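Local coordinates for protein putative activator of HSP90 (Plasmodium falciparum, PDB 3N72) that probably binds the chaperone Hsp90 and stimulates its ATPase activity, this chain being the N-terminal Aha1-type domain of the longer protein, at residues I30-K41 with E133-L142. Residues are numbered along the deposited sequence; the frame is centred on the assembly and turned at random.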
# COMPACT_ATOMS: atom_id res chain seq x y z
N ILE B 30 -20.45 7.03 -6.15
CA ILE B 30 -21.81 7.18 -6.71
C ILE B 30 -22.76 7.83 -5.66
O ILE B 30 -23.46 8.79 -5.96
CB ILE B 30 -22.32 5.84 -7.29
CG1 ILE B 30 -21.46 5.44 -8.52
CG2 ILE B 30 -23.83 5.92 -7.61
CD1 ILE B 30 -21.73 4.03 -9.02
N LYS B 31 -22.72 7.34 -4.44
CA LYS B 31 -23.50 7.96 -3.34
C LYS B 31 -23.16 9.46 -3.13
O LYS B 31 -24.06 10.31 -3.08
CB LYS B 31 -23.34 7.15 -2.05
CG LYS B 31 -24.02 5.78 -2.08
CD LYS B 31 -23.77 5.05 -0.77
CE LYS B 31 -24.21 3.60 -0.84
NZ LYS B 31 -23.52 2.79 0.22
N TYR B 32 -21.87 9.79 -3.08
CA TYR B 32 -21.45 11.16 -2.79
C TYR B 32 -21.95 12.09 -3.87
O TYR B 32 -22.54 13.15 -3.57
CB TYR B 32 -19.91 11.26 -2.73
CG TYR B 32 -19.46 12.70 -2.51
CD1 TYR B 32 -19.41 13.23 -1.23
CD2 TYR B 32 -19.15 13.53 -3.58
CE1 TYR B 32 -19.03 14.55 -1.01
CE2 TYR B 32 -18.78 14.86 -3.37
CZ TYR B 32 -18.72 15.34 -2.08
OH TYR B 32 -18.34 16.65 -1.87
N ASN B 33 -21.72 11.70 -5.13
CA ASN B 33 -22.03 12.56 -6.26
C ASN B 33 -23.51 12.81 -6.39
O ASN B 33 -23.96 13.96 -6.50
CB ASN B 33 -21.36 12.05 -7.54
CG ASN B 33 -19.92 12.48 -7.63
OD1 ASN B 33 -19.63 13.61 -8.07
ND2 ASN B 33 -19.01 11.62 -7.18
N LEU B 34 -24.30 11.74 -6.29
CA LEU B 34 -25.74 11.93 -6.42
C LEU B 34 -26.36 12.60 -5.19
O LEU B 34 -27.28 13.39 -5.34
CB LEU B 34 -26.43 10.60 -6.73
CG LEU B 34 -26.21 10.16 -8.19
CD1 LEU B 34 -26.60 8.66 -8.37
CD2 LEU B 34 -27.02 11.07 -9.18
N SER B 35 -25.84 12.31 -4.00
CA SER B 35 -26.35 12.94 -2.77
C SER B 35 -25.97 14.42 -2.66
O SER B 35 -26.51 15.13 -1.80
CB SER B 35 -25.97 12.17 -1.51
OG SER B 35 -24.63 12.38 -1.12
N ASN B 36 -25.06 14.87 -3.51
CA ASN B 36 -24.70 16.31 -3.56
C ASN B 36 -25.23 17.05 -4.78
O ASN B 36 -25.01 18.26 -4.90
CB ASN B 36 -23.19 16.50 -3.42
CG ASN B 36 -22.75 16.46 -1.99
OD1 ASN B 36 -22.89 17.44 -1.26
ND2 ASN B 36 -22.26 15.30 -1.56
N LEU B 37 -25.89 16.32 -5.67
CA LEU B 37 -26.44 16.88 -6.90
C LEU B 37 -27.74 17.63 -6.59
O LEU B 37 -28.66 17.08 -6.00
CB LEU B 37 -26.70 15.77 -7.92
CG LEU B 37 -27.47 16.16 -9.19
CD1 LEU B 37 -26.69 17.20 -10.00
CD2 LEU B 37 -27.74 14.94 -10.03
N LYS B 38 -27.76 18.91 -6.95
CA LYS B 38 -28.95 19.75 -6.78
C LYS B 38 -29.30 20.33 -8.14
O LYS B 38 -28.44 20.89 -8.83
CB LYS B 38 -28.68 20.87 -5.79
CG LYS B 38 -28.27 20.40 -4.40
CD LYS B 38 -27.63 21.52 -3.59
CE LYS B 38 -26.10 21.61 -3.78
NZ LYS B 38 -25.34 20.54 -3.04
N ILE B 39 -30.56 20.21 -8.52
CA ILE B 39 -31.05 20.83 -9.76
C ILE B 39 -31.79 22.09 -9.33
O ILE B 39 -32.84 22.02 -8.69
CB ILE B 39 -31.93 19.87 -10.57
CG1 ILE B 39 -31.19 18.55 -10.78
CG2 ILE B 39 -32.36 20.51 -11.93
CD1 ILE B 39 -31.94 17.52 -11.56
N GLU B 40 -31.19 23.23 -9.67
CA GLU B 40 -31.63 24.52 -9.18
C GLU B 40 -32.49 25.22 -10.23
O GLU B 40 -32.03 25.55 -11.33
CB GLU B 40 -30.42 25.40 -8.81
CG GLU B 40 -29.55 24.86 -7.69
CD GLU B 40 -30.22 24.93 -6.32
OE1 GLU B 40 -31.38 25.38 -6.23
OE2 GLU B 40 -29.58 24.53 -5.33
N LYS B 41 -33.76 25.40 -9.89
CA LYS B 41 -34.68 26.14 -10.73
C LYS B 41 -35.02 27.44 -9.99
O LYS B 41 -34.53 27.70 -8.89
CB LYS B 41 -35.93 25.31 -11.01
CG LYS B 41 -35.68 23.98 -11.71
CD LYS B 41 -35.62 24.13 -13.24
CE LYS B 41 -34.27 24.64 -13.72
NZ LYS B 41 -34.17 24.72 -15.20
N GLU B 133 -34.47 17.42 -18.28
CA GLU B 133 -33.34 18.08 -17.59
C GLU B 133 -32.79 17.27 -16.41
O GLU B 133 -31.57 17.16 -16.23
CB GLU B 133 -33.70 19.49 -17.11
CG GLU B 133 -32.56 20.18 -16.36
CD GLU B 133 -32.90 21.57 -15.84
OE1 GLU B 133 -34.10 21.95 -15.88
OE2 GLU B 133 -31.96 22.27 -15.40
N GLY B 134 -33.69 16.72 -15.60
CA GLY B 134 -33.26 15.90 -14.46
C GLY B 134 -32.36 14.75 -14.85
O GLY B 134 -31.31 14.50 -14.22
N LYS B 135 -32.80 14.02 -15.88
CA LYS B 135 -32.03 12.91 -16.42
C LYS B 135 -30.70 13.42 -16.98
O LYS B 135 -29.65 12.82 -16.74
CB LYS B 135 -32.85 12.18 -17.50
CG LYS B 135 -34.00 11.38 -16.94
CD LYS B 135 -34.68 10.51 -17.98
CE LYS B 135 -35.99 9.92 -17.40
NZ LYS B 135 -36.53 8.78 -18.21
N GLU B 136 -30.73 14.54 -17.70
CA GLU B 136 -29.51 15.12 -18.24
C GLU B 136 -28.51 15.42 -17.12
O GLU B 136 -27.32 15.11 -17.23
CB GLU B 136 -29.81 16.39 -19.05
CG GLU B 136 -30.32 16.13 -20.46
CD GLU B 136 -31.01 17.33 -21.12
OE1 GLU B 136 -31.13 18.42 -20.51
OE2 GLU B 136 -31.46 17.16 -22.28
N LYS B 137 -28.99 16.01 -16.02
CA LYS B 137 -28.10 16.44 -14.93
C LYS B 137 -27.55 15.24 -14.15
O LYS B 137 -26.39 15.27 -13.68
CB LYS B 137 -28.82 17.41 -13.99
CG LYS B 137 -29.28 18.71 -14.71
CD LYS B 137 -28.21 19.79 -14.79
CE LYS B 137 -28.48 20.73 -15.98
NZ LYS B 137 -27.79 20.23 -17.23
N ILE B 138 -28.37 14.20 -14.00
CA ILE B 138 -27.90 12.94 -13.37
C ILE B 138 -26.74 12.35 -14.20
O ILE B 138 -25.70 11.94 -13.63
CB ILE B 138 -29.05 11.91 -13.16
CG1 ILE B 138 -29.96 12.37 -11.99
CG2 ILE B 138 -28.51 10.49 -12.82
CD1 ILE B 138 -31.37 11.83 -12.04
N LYS B 139 -26.92 12.30 -15.52
CA LYS B 139 -25.85 11.76 -16.39
C LYS B 139 -24.58 12.59 -16.30
O LYS B 139 -23.46 12.05 -16.23
CB LYS B 139 -26.34 11.61 -17.85
CG LYS B 139 -27.35 10.49 -18.04
CD LYS B 139 -27.61 10.16 -19.49
CE LYS B 139 -28.47 8.91 -19.62
NZ LYS B 139 -28.69 8.54 -21.06
N GLU B 140 -24.74 13.92 -16.26
CA GLU B 140 -23.59 14.81 -16.11
C GLU B 140 -22.87 14.55 -14.78
O GLU B 140 -21.63 14.53 -14.73
CB GLU B 140 -24.04 16.26 -16.21
CG GLU B 140 -22.96 17.27 -16.40
CD GLU B 140 -23.50 18.71 -16.40
OE1 GLU B 140 -23.02 19.50 -17.24
OE2 GLU B 140 -24.38 19.04 -15.56
N CYS B 141 -23.65 14.37 -13.72
CA CYS B 141 -23.14 14.05 -12.39
C CYS B 141 -22.23 12.82 -12.40
O CYS B 141 -21.20 12.80 -11.72
CB CYS B 141 -24.30 13.81 -11.44
SG CYS B 141 -23.82 13.65 -9.72
N LEU B 142 -22.64 11.81 -13.16
CA LEU B 142 -21.97 10.49 -13.17
C LEU B 142 -20.92 10.29 -14.27
O LEU B 142 -20.18 9.28 -14.27
CB LEU B 142 -23.01 9.35 -13.26
CG LEU B 142 -23.94 9.20 -12.05
CD1 LEU B 142 -24.94 8.11 -12.34
CD2 LEU B 142 -23.13 8.85 -10.80
O HOH W 1 -20.15 14.90 -10.35
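Two helices packed against one face of a curved antiparallel sheet meet where Leu34, near the end of helix 23-35, and Leu37 just beyond it pack on Ile138 and Cys141 of helix 120-142. The short helical segments run roughly antiparallel, at 139°, with their axes 9.7 Å apart at closest approach. Cys141 SG, swung anti to its own backbone nitrogen (chi1 -171°), points toward helix 23-35, 3.2 Å from Asn33 O and touching Asn33 CB and Leu34 CD2; Cys141 is deposited in two conformers, so these sulfur contacts are uncertain. A water donates to both Asn33 OD1 and Cys141 O, 2.7 Å from each, joining the helices, while Asn33 ND2 is held by Tyr29 O. On the sheet side, Leu34 CD2 meets Ile138 CG2 at 4.0 Å, the two side chains crossing at about a right angle, and Leu34 CG packs on Leu142 CD2. These groups belong to the apolar layer between helices and sheet of the Aha1 N-terminal domain, in which Leu34 also touches Leu51, Ile74 and Phe76, and Ile138 rests on Ile96. Beyond the helix end the chain continues along helix 120-142 into strand 39-40. Leu37 CD2 lies against Ile138 CA and Cys141 CB; Ile39 CD1 packs 3.6 Å from Gly134 CA and also touches Lys137 CB, the two side chains crossing at a slant. At the Glu133 end of the contact, Lys41, bent at chi2 and chi3, forms a salt bridge with the extended Glu133: Lys41 NZ lies 2.9 Å from Glu133 OE1, on its syn side, with a weak, longer bond to OE2.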